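Local atomic coordinates of Lmo2184 protein (Listeria monocytogenes serovar 1/2a, PDB entry 5JOQ), a protein that probably binds heme as the lipid-anchored substrate-binding component of an iron-uptake ABC transporter in the bacterial cell membrane. Residues Thr40-Ala43 / Ile44-Met48; Leu95-Lys98 / Thr99-Ala102; Ser106-Gly110 / Ala111-Ala115; Met126-Glu129 / Ile130-Gly134. All blocks are in the same frame, centred on the assembly; numbering follows the deposited sequence.

Contact 1. Residues Thr40-Ala43 / Ile44-Met48; sequences TTVA and ITEIM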
ATOM      1  N   THR A  40     -17.113 -14.370  -4.075  1.00 18.11           N
ATOM      2  CA  THR A  40     -16.541 -13.270  -3.296  1.00 19.47           C
ATOM      3  C   THR A  40     -15.056 -13.018  -3.560  1.00 21.37           C
ATOM      4  O   THR A  40     -14.473 -12.153  -2.899  1.00 22.18           O
ATOM      5  CB  THR A  40     -16.720 -13.480  -1.789  1.00 19.98           C
ATOM      6  OG1 THR A  40     -15.944 -14.614  -1.394  1.00 15.36           O
ATOM      7  CG2 THR A  40     -18.186 -13.735  -1.438  1.00 23.34           C
ATOM      8  N   THR A  41     -14.425 -13.722  -4.503  1.00 21.64           N
ATOM      9  CA  THR A  41     -13.045 -13.394  -4.844  1.00 18.76           C
ATOM     10  C   THR A  41     -12.848 -13.417  -6.354  1.00 22.78           C
ATOM     11  O   THR A  41     -13.600 -14.065  -7.096  1.00 18.88           O
ATOM     12  CB  THR A  41     -12.033 -14.358  -4.210  1.00 20.63           C
ATOM     13  OG1 THR A  41     -11.987 -15.562  -4.987  1.00 15.16           O
ATOM     14  CG2 THR A  41     -12.434 -14.701  -2.764  1.00 21.33           C
ATOM     15  N   VAL A  42     -11.787 -12.724  -6.791  1.00 18.74           N
ATOM     16  CA  VAL A  42     -11.448 -12.694  -8.215  1.00 21.50           C
ATOM     17  C   VAL A  42     -11.170 -14.106  -8.729  1.00 21.71           C
ATOM     18  O   VAL A  42     -11.682 -14.519  -9.782  1.00 22.08           O
ATOM     19  CB  VAL A  42     -10.243 -11.769  -8.462  1.00 23.09           C
ATOM     20  CG1 VAL A  42      -9.778 -11.910  -9.915  1.00 24.96           C
ATOM     21  CG2 VAL A  42     -10.599 -10.308  -8.155  1.00 23.58           C
ATOM     22  N   ALA A  43     -10.340 -14.867  -7.998  1.00 17.80           N
ATOM     23  CA  ALA A  43     -10.006 -16.235  -8.423  1.00 18.79           C
ATOM     24  C   ALA A  43     -11.253 -17.093  -8.627  1.00 17.65           C
ATOM     25  O   ALA A  43     -11.336 -17.860  -9.599  1.00 16.36           O
ATOM     26  CB  ALA A  43      -9.081 -16.892  -7.403  1.00 18.72           C
ATOM     27  N   ILE A  44     -12.218 -17.027  -7.702  1.00 16.65           N
ATOM     28  CA  ILE A  44     -13.419 -17.858  -7.859  1.00 16.14           C
ATOM     29  C   ILE A  44     -14.229 -17.383  -9.054  1.00 18.32           C
ATOM     30  O   ILE A  44     -14.783 -18.197  -9.808  1.00 17.59           O
ATOM     31  CB  ILE A  44     -14.264 -17.855  -6.563  1.00 16.88           C
ATOM     32  CG1 ILE A  44     -13.523 -18.622  -5.452  1.00 15.73           C
ATOM     33  CG2 ILE A  44     -15.676 -18.459  -6.803  1.00 12.47           C
ATOM     34  CD1 ILE A  44     -14.050 -18.259  -4.054  1.00 18.13           C
ATOM     35  N   THR A  45     -14.306 -16.057  -9.254  1.00 16.72           N
ATOM     36  CA  THR A  45     -15.069 -15.513 -10.374  1.00 17.90           C
ATOM     37  C   THR A  45     -14.523 -16.021 -11.700  1.00 18.04           C
ATOM     38  O   THR A  45     -15.290 -16.325 -12.624  1.00 20.35           O
ATOM     39  CB  THR A  45     -15.030 -13.970 -10.350  1.00 22.26           C
ATOM     40  OG1 THR A  45     -15.592 -13.474  -9.124  1.00 20.33           O
ATOM     41  CG2 THR A  45     -15.875 -13.424 -11.484  1.00 22.27           C
ATOM     42  N   GLU A  46     -13.196 -16.102 -11.819  1.00 16.00           N
ATOM     43  CA  GLU A  46     -12.570 -16.647 -13.027  1.00 19.38           C
ATOM     44  C   GLU A  46     -12.915 -18.125 -13.227  1.00 20.38           C
ATOM     45  O   GLU A  46     -13.131 -18.581 -14.364  1.00 19.12           O
ATOM     46  CB  GLU A  46     -11.054 -16.456 -12.945  1.00 15.38           C
ATOM     47  CG  GLU A  46     -10.661 -14.949 -12.938  1.00 17.05           C
ATOM     48  CD  GLU A  46      -9.168 -14.731 -12.656  1.00 24.58           C
ATOM     49  OE1 GLU A  46      -8.500 -15.632 -12.078  1.00 26.01           O
ATOM     50  OE2 GLU A  46      -8.674 -13.644 -13.021  1.00 24.93           O
ATOM     51  N   ILE A  47     -12.964 -18.890 -12.139  1.00 13.83           N
ATOM     52  CA  ILE A  47     -13.368 -20.292 -12.257  1.00 13.54           C
ATOM     53  C   ILE A  47     -14.817 -20.387 -12.722  1.00 18.80           C
ATOM     54  O   ILE A  47     -15.151 -21.206 -13.582  1.00 16.65           O
ATOM     55  CB  ILE A  47     -13.126 -21.032 -10.927  1.00 12.35           C
ATOM     56  CG1 ILE A  47     -11.612 -21.304 -10.769  1.00 13.73           C
ATOM     57  CG2 ILE A  47     -13.925 -22.362 -10.897  1.00 12.39           C
ATOM     58  CD1 ILE A  47     -11.198 -21.671  -9.335  1.00 12.11           C
ATOM     59  N   MET A  48     -15.700 -19.553 -12.162  1.00 14.76           N
ATOM     60  CA  MET A  48     -17.104 -19.582 -12.577  1.00 17.05           C
ATOM     61  C   MET A  48     -17.252 -19.285 -14.072  1.00 17.94           C
ATOM     62  O   MET A  48     -18.099 -19.876 -14.764  1.00 18.53           O
ATOM     63  CB  MET A  48     -17.892 -18.562 -11.744  1.00 19.83           C
ATOM     64  CG  MET A  48     -17.954 -18.854 -10.257  1.00 18.16           C
ATOM     65  SD  MET A  48     -19.077 -20.231  -9.960  1.00 28.96           S
ATOM     66  CE  MET A  48     -17.910 -21.398  -9.527  1.00 16.31           C
TER
HETATM   67  O   HOH W   1      -8.744 -17.987 -10.880  1.00 16.33           O
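Glu-46 folds back over the first turn of helix 42-50 and lies against one methyl of Val-42, four residues earlier. Its CB passes 3.6 Å from Ala-43 O, and its CG, held beside the backbone N by chi1 of -64°, lies 3.3 Å from Val-42 O. From there the chain runs on extended: CD lies near both Val-42 O and Val-42 CG1, and OE2 comes to 3.7 Å from that CG1, a crossing of carboxylate over methyl without a polar bond. The other oxygen, OE1, takes a bond from a water that also donates to Ala-43 O. Thr-41 is the N-cap: its OG1 receives Ile-44 N at 3.1 Å in a nearly straight bond (166°), and Ile-44 CD1 lies beside the same hydroxyl. Thr-45, with OG1 beside its own backbone N (chi1 -60°), gives its hydroxyl to Thr-41 O at 2.9 Å. That carbonyl also accepts Thr-45 N, while the hydroxyl arrives from above the carbonyl plane. Threonine suits both places, as a cap that accepts and a buried hydroxyl paired to a backbone carbonyl. An acid this near the N-terminal end would probably be favoured by the helix dipole, and water links this one to the backbone at Ala-43 O.

Contact 2. Residues Leu95-Lys98 / Thr99-Ala102; sequences LSTK and TLEA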
ATOM      1  N   LEU A  95     -19.653 -18.267  -2.286  1.00 17.77           N
ATOM      2  CA  LEU A  95     -18.378 -18.975  -2.397  1.00 14.46           C
ATOM      3  C   LEU A  95     -17.234 -18.109  -1.863  1.00 18.29           C
ATOM      4  O   LEU A  95     -17.030 -16.974  -2.323  1.00 18.05           O
ATOM      5  CB  LEU A  95     -18.085 -19.376  -3.843  1.00 14.49           C
ATOM      6  CG  LEU A  95     -19.113 -20.267  -4.550  1.00 17.16           C
ATOM      7  CD1 LEU A  95     -18.649 -20.467  -5.974  1.00 16.24           C
ATOM      8  CD2 LEU A  95     -19.248 -21.646  -3.861  1.00 17.24           C
ATOM      9  N   SER A  96     -16.471 -18.655  -0.923  1.00 14.57           N
ATOM     10  CA  SER A  96     -15.302 -17.964  -0.361  1.00 13.58           C
ATOM     11  C   SER A  96     -14.196 -19.017  -0.302  1.00 17.54           C
ATOM     12  O   SER A  96     -14.300 -20.083  -0.935  1.00 14.97           O
ATOM     13  CB  SER A  96     -15.644 -17.344   0.998  1.00 15.61           C
ATOM     14  OG  SER A  96     -14.519 -16.681   1.582  1.00 18.39           O
ATOM     15  N   THR A  97     -13.142 -18.753   0.484  1.00 15.02           N
ATOM     16  CA  THR A  97     -12.017 -19.689   0.565  1.00 14.96           C
ATOM     17  C   THR A  97     -11.798 -20.158   2.003  1.00 15.26           C
ATOM     18  O   THR A  97     -12.145 -19.471   2.987  1.00 16.13           O
ATOM     19  CB  THR A  97     -10.706 -19.066   0.051  1.00 19.28           C
ATOM     20  OG1 THR A  97     -10.328 -17.968   0.906  1.00 18.99           O
ATOM     21  CG2 THR A  97     -10.817 -18.591  -1.430  1.00 17.52           C
ATOM     22  N   LYS A  98     -11.155 -21.323   2.107  1.00 14.06           N
ATOM     23  CA  LYS A  98     -10.782 -21.885   3.407  1.00 15.52           C
ATOM     24  C   LYS A  98      -9.957 -20.905   4.217  1.00 16.05           C
ATOM     25  O   LYS A  98     -10.119 -20.802   5.444  1.00 17.32           O
ATOM     26  CB  LYS A  98      -9.968 -23.166   3.195  1.00 21.55           C
ATOM     27  CG  LYS A  98     -10.209 -24.265   4.202  1.00 33.46           C
ATOM     28  CD  LYS A  98     -11.544 -24.982   3.904  1.00 41.09           C
ATOM     29  CE  LYS A  98     -12.102 -25.679   5.147  1.00 46.73           C
ATOM     30  NZ  LYS A  98     -13.599 -25.778   5.122  1.00 46.92           N
ATOM     31  N   THR A  99      -9.024 -20.204   3.554  1.00 12.95           N
ATOM     32  CA  THR A  99      -8.130 -19.319   4.305  1.00 15.94           C
ATOM     33  C   THR A  99      -8.894 -18.171   4.957  1.00 14.71           C
ATOM     34  O   THR A  99      -8.458 -17.643   5.990  1.00 15.90           O
ATOM     35  CB  THR A  99      -7.009 -18.820   3.370  1.00 14.03           C
ATOM     36  OG1 THR A  99      -6.172 -19.952   3.004  1.00 11.70           O
ATOM     37  CG2 THR A  99      -6.151 -17.709   4.061  1.00 11.83           C
ATOM     38  N   LEU A 100     -10.049 -17.791   4.399  1.00 12.30           N
ATOM     39  CA  LEU A 100     -10.913 -16.780   4.993  1.00 15.56           C
ATOM     40  C   LEU A 100     -12.021 -17.343   5.885  1.00 17.55           C
ATOM     41  O   LEU A 100     -12.799 -16.565   6.430  1.00 17.44           O
ATOM     42  CB  LEU A 100     -11.552 -15.924   3.884  1.00 14.55           C
ATOM     43  CG  LEU A 100     -10.736 -14.669   3.540  1.00 16.51           C
ATOM     44  CD1 LEU A 100     -10.766 -13.637   4.729  1.00 18.45           C
ATOM     45  CD2 LEU A 100      -9.300 -15.041   3.181  1.00 17.06           C
ATOM     46  N   GLU A 101     -12.104 -18.663   6.067  1.00 20.69           N
ATOM     47  CA  GLU A 101     -13.251 -19.239   6.771  1.00 18.29           C
ATOM     48  C   GLU A 101     -13.344 -18.740   8.210  1.00 20.63           C
ATOM     49  O   GLU A 101     -14.426 -18.375   8.687  1.00 20.38           O
ATOM     50  CB  GLU A 101     -13.166 -20.769   6.723  1.00 16.05           C
ATOM     51  CG  GLU A 101     -14.323 -21.415   7.442  1.00 21.08           C
ATOM     52  CD  GLU A 101     -14.338 -22.937   7.259  1.00 27.94           C
ATOM     53  OE1 GLU A 101     -13.340 -23.500   6.767  1.00 26.59           O
ATOM     54  OE2 GLU A 101     -15.341 -23.549   7.634  1.00 27.73           O
ATOM     55  N   ALA A 102     -12.228 -18.710   8.913  1.00 18.08           N
ATOM     56  CA  ALA A 102     -12.248 -18.301  10.296  1.00 19.33           C
ATOM     57  C   ALA A 102     -12.760 -16.879  10.432  1.00 21.37           C
ATOM     58  O   ALA A 102     -13.489 -16.572  11.341  1.00 18.86           O
ATOM     59  CB  ALA A 102     -10.880 -18.463  10.928  1.00 23.12           C
TER
HETATM   60  O   HOH W   2      -9.715 -19.906   8.169  1.00 19.11           O
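Between Thr-97 and Glu-101 the backbone leaves its strand in a tight turn, with Leu-100 N donating weakly to Thr-97 O and Glu-101 N reaching Lys-98 O at 3.0 Å from well above the carbonyl plane. Lys-98 O takes a second bond from a water, which in turn accepts from Ala-102 N and so carries the turn into the helix. The side chains of Lys-98 and Glu-101 run side by side. Lysine bends at chi2 (77°) and glutamate stretches out with CG anti to its backbone N, which brings NZ to 2.8 Å from OE1 in a salt bridge whose hydrogen bond is weak; CE is almost as close to the same oxygen. The carboxylate is shared, because OE2 pairs with Lys-105 one turn on, and long charged chains suit this outer surface. On the buried side Leu-100 CB lies 3.8 Å from Ser-96 OG and 3.8 Å from Thr-97 OG1; the two short hydroxyl side chains lie against the start of the leucine. Strand 93-97 is the middle of a parallel sheet, flanked by 37-39 and 115-118, and this turn opens the beta-alpha-beta crossover through helix 101-110, where Ala-102 O bonds to Asn-258 of the second subunit.

Contact 3. Residues Ser106-Gly110 / Ala111-Ala115; sequences SGFEG and ADLEA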
ATOM      1  N   SER A 106     -18.817 -16.935  10.676  1.00 23.49           N
ATOM      2  CA  SER A 106     -19.873 -16.511  11.607  1.00 28.20           C
ATOM      3  C   SER A 106     -20.815 -15.501  10.970  1.00 31.37           C
ATOM      4  O   SER A 106     -22.040 -15.575  11.157  1.00 32.80           O
ATOM      5  CB  SER A 106     -19.264 -15.897  12.866  1.00 38.84           C
ATOM      6  OG  SER A 106     -18.411 -16.808  13.513  1.00 47.69           O
ATOM      7  N   GLY A 107     -20.261 -14.512  10.255  1.00 29.16           N
ATOM      8  CA  GLY A 107     -21.109 -13.512   9.621  1.00 28.58           C
ATOM      9  C   GLY A 107     -22.109 -14.121   8.655  1.00 28.56           C
ATOM     10  O   GLY A 107     -23.299 -13.795   8.685  1.00 28.58           O
ATOM     11  N   PHE A 108     -21.634 -14.993   7.757  1.00 22.33           N
ATOM     12  CA  PHE A 108     -22.543 -15.697   6.853  1.00 25.22           C
ATOM     13  C   PHE A 108     -23.630 -16.462   7.618  1.00 30.30           C
ATOM     14  O   PHE A 108     -24.822 -16.357   7.304  1.00 32.79           O
ATOM     15  CB  PHE A 108     -21.744 -16.649   5.942  1.00 23.59           C
ATOM     16  CG  PHE A 108     -20.860 -15.946   4.941  1.00 28.22           C
ATOM     17  CD1 PHE A 108     -21.286 -14.786   4.299  1.00 32.63           C
ATOM     18  CD2 PHE A 108     -19.607 -16.461   4.613  1.00 29.25           C
ATOM     19  CE1 PHE A 108     -20.464 -14.132   3.366  1.00 30.48           C
ATOM     20  CE2 PHE A 108     -18.780 -15.815   3.662  1.00 27.47           C
ATOM     21  CZ  PHE A 108     -19.206 -14.645   3.060  1.00 28.16           C
ATOM     22  N   GLU A 109     -23.234 -17.264   8.609  1.00 30.23           N
ATOM     23  CA  GLU A 109     -24.216 -18.014   9.395  1.00 32.96           C
ATOM     24  C   GLU A 109     -25.221 -17.081  10.045  1.00 37.66           C
ATOM     25  O   GLU A 109     -26.432 -17.333  10.018  1.00 37.81           O
ATOM     26  CB  GLU A 109     -23.518 -18.845  10.467  1.00 36.12           C
ATOM     27  CG  GLU A 109     -22.799 -20.064   9.926  1.00 43.99           C
ATOM     28  CD  GLU A 109     -21.960 -20.779  10.984  1.00 53.17           C
ATOM     29  OE1 GLU A 109     -21.610 -20.155  12.011  1.00 57.87           O
ATOM     30  OE2 GLU A 109     -21.644 -21.968  10.780  1.00 56.96           O
ATOM     31  N   GLY A 110     -24.730 -15.997  10.641  1.00 38.03           N
ATOM     32  CA  GLY A 110     -25.622 -15.031  11.257  1.00 40.17           C
ATOM     33  C   GLY A 110     -26.614 -14.445  10.273  1.00 39.42           C
ATOM     34  O   GLY A 110     -27.760 -14.170  10.628  1.00 37.81           O
ATOM     35  N   ALA A 111     -26.196 -14.255   9.022  1.00 35.92           N
ATOM     36  CA  ALA A 111     -27.071 -13.694   8.000  1.00 37.68           C
ATOM     37  C   ALA A 111     -27.908 -14.757   7.296  1.00 39.21           C
ATOM     38  O   ALA A 111     -28.630 -14.432   6.347  1.00 37.88           O
ATOM     39  CB  ALA A 111     -26.250 -12.915   6.968  1.00 36.39           C
ATOM     40  N   ASP A 112     -27.824 -16.015   7.735  1.00 39.14           N
ATOM     41  CA  ASP A 112     -28.584 -17.107   7.125  1.00 41.62           C
ATOM     42  C   ASP A 112     -28.210 -17.313   5.662  1.00 36.95           C
ATOM     43  O   ASP A 112     -29.056 -17.654   4.840  1.00 38.07           O
ATOM     44  CB  ASP A 112     -30.086 -16.871   7.259  1.00 48.84           C
ATOM     45  CG  ASP A 112     -30.536 -16.920   8.688  1.00 58.41           C
ATOM     46  OD1 ASP A 112     -30.120 -17.879   9.375  1.00 59.14           O
ATOM     47  OD2 ASP A 112     -31.268 -15.997   9.131  1.00 63.63           O
ATOM     48  N   LEU A 113     -26.931 -17.118   5.335  1.00 30.34           N
ATOM     49  CA  LEU A 113     -26.423 -17.331   3.986  1.00 32.03           C
ATOM     50  C   LEU A 113     -25.664 -18.652   3.921  1.00 33.57           C
ATOM     51  O   LEU A 113     -24.715 -18.862   4.682  1.00 36.27           O
ATOM     52  CB  LEU A 113     -25.507 -16.185   3.562  1.00 33.89           C
ATOM     53  CG  LEU A 113     -26.140 -14.791   3.586  1.00 38.92           C
ATOM     54  CD1 LEU A 113     -25.064 -13.729   3.424  1.00 40.26           C
ATOM     55  CD2 LEU A 113     -27.208 -14.672   2.509  1.00 40.00           C
ATOM     56  N   GLU A 114     -26.080 -19.529   3.014  1.00 29.68           N
ATOM     57  CA  GLU A 114     -25.356 -20.767   2.755  1.00 31.94           C
ATOM     58  C   GLU A 114     -24.018 -20.462   2.086  1.00 27.57           C
ATOM     59  O   GLU A 114     -23.968 -19.720   1.103  1.00 27.52           O
ATOM     60  CB  GLU A 114     -26.203 -21.665   1.852  1.00 41.01           C
ATOM     61  CG  GLU A 114     -25.563 -22.995   1.504  1.00 53.35           C
ATOM     62  CD  GLU A 114     -25.741 -24.039   2.596  1.00 65.03           C
ATOM     63  OE1 GLU A 114     -26.493 -23.772   3.570  1.00 68.54           O
ATOM     64  OE2 GLU A 114     -25.125 -25.127   2.475  1.00 68.11           O
ATOM     65  N   ALA A 115     -22.929 -21.031   2.597  1.00 24.37           N
ATOM     66  CA  ALA A 115     -21.610 -20.643   2.107  1.00 25.34           C
ATOM     67  C   ALA A 115     -20.696 -21.855   2.041  1.00 25.54           C
ATOM     68  O   ALA A 115     -20.783 -22.769   2.866  1.00 28.33           O
ATOM     69  CB  ALA A 115     -20.974 -19.554   2.972  1.00 23.04           C
TER
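Phe-108 and Leu-113 cross at an angle where helix 101-110 ends, and Ala-115 comes in at another part of the same ring. The two ortho carbons divide the work: CD1 meets Leu-113 CD1 at 4.0 Å, while CD2 meets Ala-115 CB at 3.8 Å. Both methyl groups approach the ring obliquely. Chi1 of Phe-108 (-68°) sets its CG beside the backbone N and anti to the carbonyl carbon, which carries the ring off the side of the last helical turn to where the returning chain passes. Leu-113 has the same choice of chi1, and its branch reaches back to the ring; Ala-115, at the start of the next strand, points its short methyl toward the helix, a small residue that lets strand and ring come close.

The backbone explains why these residues meet. Asp-112 takes up a left-handed conformation (phi 62°), which turns the chain back so that Leu-113 N reaches Phe-108 O at 3.0 Å in an almost straight bond, and Asp-112 N reaches Glu-109 O at 3.0 Å. These two bonds make a Schellman motif, and the apolar pair Phe-108 and Leu-113 is the hydrophobic contact that commonly accompanies it. Aspartate is among the non-glycine residues that tolerate this conformation more readily, and here its carboxylate is exposed. Farther in, Phe-108 also packs on Leu-83 and Val-94, and Leu-113 on Ile-86. The chemistry is thus two-layered: carbonyls of the last turn are capped by backbone N-H groups of the exit, and ring and methyls pack across the turn that leads into strand 115-118.

Contact 4. Residues Met126-Glu129 / Ile130-Gly134; sequences MQTE and IKNLG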
ATOM      1  N   MET A 126      -7.218 -26.944  -5.145  1.00  9.76           N
ATOM      2  CA  MET A 126      -8.053 -26.140  -6.047  1.00 10.76           C
ATOM      3  C   MET A 126      -8.709 -27.012  -7.120  1.00 10.12           C
ATOM      4  O   MET A 126      -9.888 -26.831  -7.450  1.00 11.73           O
ATOM      5  CB  MET A 126      -7.212 -25.025  -6.715  1.00  9.45           C
ATOM      6  CG  MET A 126      -8.050 -24.143  -7.644  1.00 11.73           C
ATOM      7  SD  MET A 126      -7.086 -22.855  -8.486  1.00 14.03           S
ATOM      8  CE  MET A 126      -6.022 -23.869  -9.556  1.00 14.23           C
ATOM      9  N   GLN A 127      -7.949 -27.946  -7.702  1.00  9.34           N
ATOM     10  CA  GLN A 127      -8.524 -28.812  -8.730  1.00 11.64           C
ATOM     11  C   GLN A 127      -9.645 -29.697  -8.180  1.00 10.50           C
ATOM     12  O   GLN A 127     -10.648 -29.925  -8.863  1.00 12.91           O
ATOM     13  CB  GLN A 127      -7.436 -29.662  -9.376  1.00 10.26           C
ATOM     14  CG  GLN A 127      -6.453 -28.795 -10.206  1.00 10.12           C
ATOM     15  CD  GLN A 127      -5.563 -29.688 -11.031  1.00 15.74           C
ATOM     16  OE1 GLN A 127      -4.566 -30.207 -10.536  1.00 17.95           O
ATOM     17  NE2 GLN A 127      -5.937 -29.904 -12.298  1.00 14.10           N
ATOM     18  N   THR A 128      -9.502 -30.221  -6.959  1.00 12.74           N
ATOM     19  CA  THR A 128     -10.628 -30.966  -6.374  1.00 11.12           C
ATOM     20  C   THR A 128     -11.849 -30.057  -6.183  1.00 10.99           C
ATOM     21  O   THR A 128     -13.005 -30.484  -6.393  1.00 11.26           O
ATOM     22  CB  THR A 128     -10.203 -31.579  -5.038  1.00 10.28           C
ATOM     23  OG1 THR A 128      -9.166 -32.554  -5.273  1.00 12.44           O
ATOM     24  CG2 THR A 128     -11.413 -32.255  -4.308  1.00 10.89           C
ATOM     25  N   GLU A 129     -11.621 -28.799  -5.777  1.00 11.02           N
ATOM     26  CA  GLU A 129     -12.742 -27.869  -5.623  1.00 15.36           C
ATOM     27  C   GLU A 129     -13.405 -27.592  -6.962  1.00 14.75           C
ATOM     28  O   GLU A 129     -14.636 -27.507  -7.046  1.00 13.95           O
ATOM     29  CB  GLU A 129     -12.292 -26.555  -4.981  1.00 14.56           C
ATOM     30  CG  GLU A 129     -11.773 -26.718  -3.546  1.00 14.62           C
ATOM     31  CD  GLU A 129     -12.836 -27.113  -2.500  1.00 18.75           C
ATOM     32  OE1 GLU A 129     -14.016 -27.357  -2.841  1.00 16.86           O
ATOM     33  OE2 GLU A 129     -12.446 -27.195  -1.317  1.00 16.57           O
ATOM     34  N   ILE A 130     -12.606 -27.507  -8.027  1.00 10.96           N
ATOM     35  CA  ILE A 130     -13.162 -27.317  -9.372  1.00 11.78           C
ATOM     36  C   ILE A 130     -14.033 -28.514  -9.758  1.00 12.38           C
ATOM     37  O   ILE A 130     -15.169 -28.359 -10.240  1.00 11.92           O
ATOM     38  CB  ILE A 130     -12.019 -27.079 -10.381  1.00 11.29           C
ATOM     39  CG1 ILE A 130     -11.436 -25.664 -10.192  1.00 10.03           C
ATOM     40  CG2 ILE A 130     -12.511 -27.311 -11.821  1.00 11.63           C
ATOM     41  CD1 ILE A 130     -10.024 -25.460 -10.934  1.00 10.30           C
ATOM     42  N   LYS A 131     -13.530 -29.728  -9.518  1.00 13.11           N
ATOM     43  CA  LYS A 131     -14.343 -30.923  -9.743  1.00 13.02           C
ATOM     44  C   LYS A 131     -15.657 -30.849  -8.959  1.00 13.81           C
ATOM     45  O   LYS A 131     -16.733 -31.174  -9.482  1.00 15.66           O
ATOM     46  CB  LYS A 131     -13.533 -32.164  -9.338  1.00 10.73           C
ATOM     47  CG  LYS A 131     -14.308 -33.495  -9.356  1.00 12.30           C
ATOM     48  CD  LYS A 131     -13.398 -34.693  -8.902  1.00 12.48           C
ATOM     49  CE  LYS A 131     -14.152 -36.100  -8.908  1.00 15.85           C
ATOM     50  NZ  LYS A 131     -13.227 -37.327  -8.630  1.00 15.86           N
ATOM     51  N   ASN A 132     -15.582 -30.477  -7.681  1.00 14.03           N
ATOM     52  CA  ASN A 132     -16.787 -30.485  -6.838  1.00 14.74           C
ATOM     53  C   ASN A 132     -17.788 -29.400  -7.255  1.00 13.40           C
ATOM     54  O   ASN A 132     -19.008 -29.610  -7.188  1.00 14.11           O
ATOM     55  CB  ASN A 132     -16.372 -30.354  -5.364  1.00 19.85           C
ATOM     56  CG  ASN A 132     -15.615 -31.618  -4.849  1.00 30.66           C
ATOM     57  OD1 ASN A 132     -15.645 -32.659  -5.485  1.00 35.24           O
ATOM     58  ND2 ASN A 132     -14.957 -31.509  -3.715  1.00 38.56           N
ATOM     59  N   LEU A 133     -17.296 -28.238  -7.692  1.00 13.27           N
ATOM     60  CA  LEU A 133     -18.176 -27.210  -8.253  1.00 14.72           C
ATOM     61  C   LEU A 133     -18.886 -27.701  -9.509  1.00 16.59           C
ATOM     62  O   LEU A 133     -20.083 -27.420  -9.710  1.00 18.55           O
ATOM     63  CB  LEU A 133     -17.358 -25.951  -8.590  1.00 12.28           C
ATOM     64  CG  LEU A 133     -16.859 -25.118  -7.389  1.00 15.41           C
ATOM     65  CD1 LEU A 133     -15.824 -24.133  -7.889  1.00 15.35           C
ATOM     66  CD2 LEU A 133     -18.088 -24.401  -6.691  1.00 13.84           C
ATOM     67  N   GLY A 134     -18.161 -28.413 -10.379  1.00 15.15           N
ATOM     68  CA  GLY A 134     -18.803 -29.049 -11.536  1.00 13.16           C
ATOM     69  C   GLY A 134     -19.959 -29.938 -11.133  1.00 14.03           C
ATOM     70  O   GLY A 134     -21.052 -29.883 -11.721  1.00 14.98           O
TER
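The amide of Asn-132 spreads one face over the carbonyl oxygen of Thr-128, one turn back. Thr-128 O stands 3.2 Å from Asn-132 CG, directly above the plane, and no bond from ND2 to it results; the oxygen is instead held by Asn-132 N at 2.9 Å. Over the same face, at its amino end, Thr-128 CG2 lies 3.7 Å from Asn-132 ND2, the two side chains running side by side on the exposed side of the helix. The Glu-129 carboxylate makes no bond to this amide; its chain bends at chi2 (-68°) and OE2 accepts from Asp-119 N. Gln-127 NE2 bonds across to Thr-151 OG1 of helix 140-161.

On the buried side the groups are apolar. Met-126 and Ile-130 lie side by side, with Met-126 CG 4.1 Å from Ile-130 CD1; isoleucine keeps CG1 beside its backbone N, 3.4 Å from Met-126 O. Leu-133 continues the stripe, its CG 3.3 Å from Glu-129 O. Ile-130 packs between Ile-47 and residues Ala-143, Asn-147 and Leu-150. This is an amphipathic helix, its apolar residues three and four apart, in keeping with a predicted coiled coil. Its place beside the long helix 140-161 resembles the architecture of this solute-binding family, in which a long helix joins the two lobes.

All four contacts are local turns set in series along the chain; none nests in or crosses another. Contact 1 begins helix 42-50 just after strand 37-39. Contact 2 leaves the neighbouring strand 93-97, and the two meet where Thr-40 OG1 probably bonds to Leu-95 O at 2.8 Å and Ile-44 reaches over the strand end. Contact 3 follows at the far end of helix 101-110, returning the chain to strand 115-118 and completing the crossover that contact 2 opened. Contact 4, on helix 123-136, receives Ile-47 and Met-48 of contact 1 and Leu-95 of contact 2 around Leu-133, tying this lobe's parallel sheet to the helical layer of 123-136 beside it.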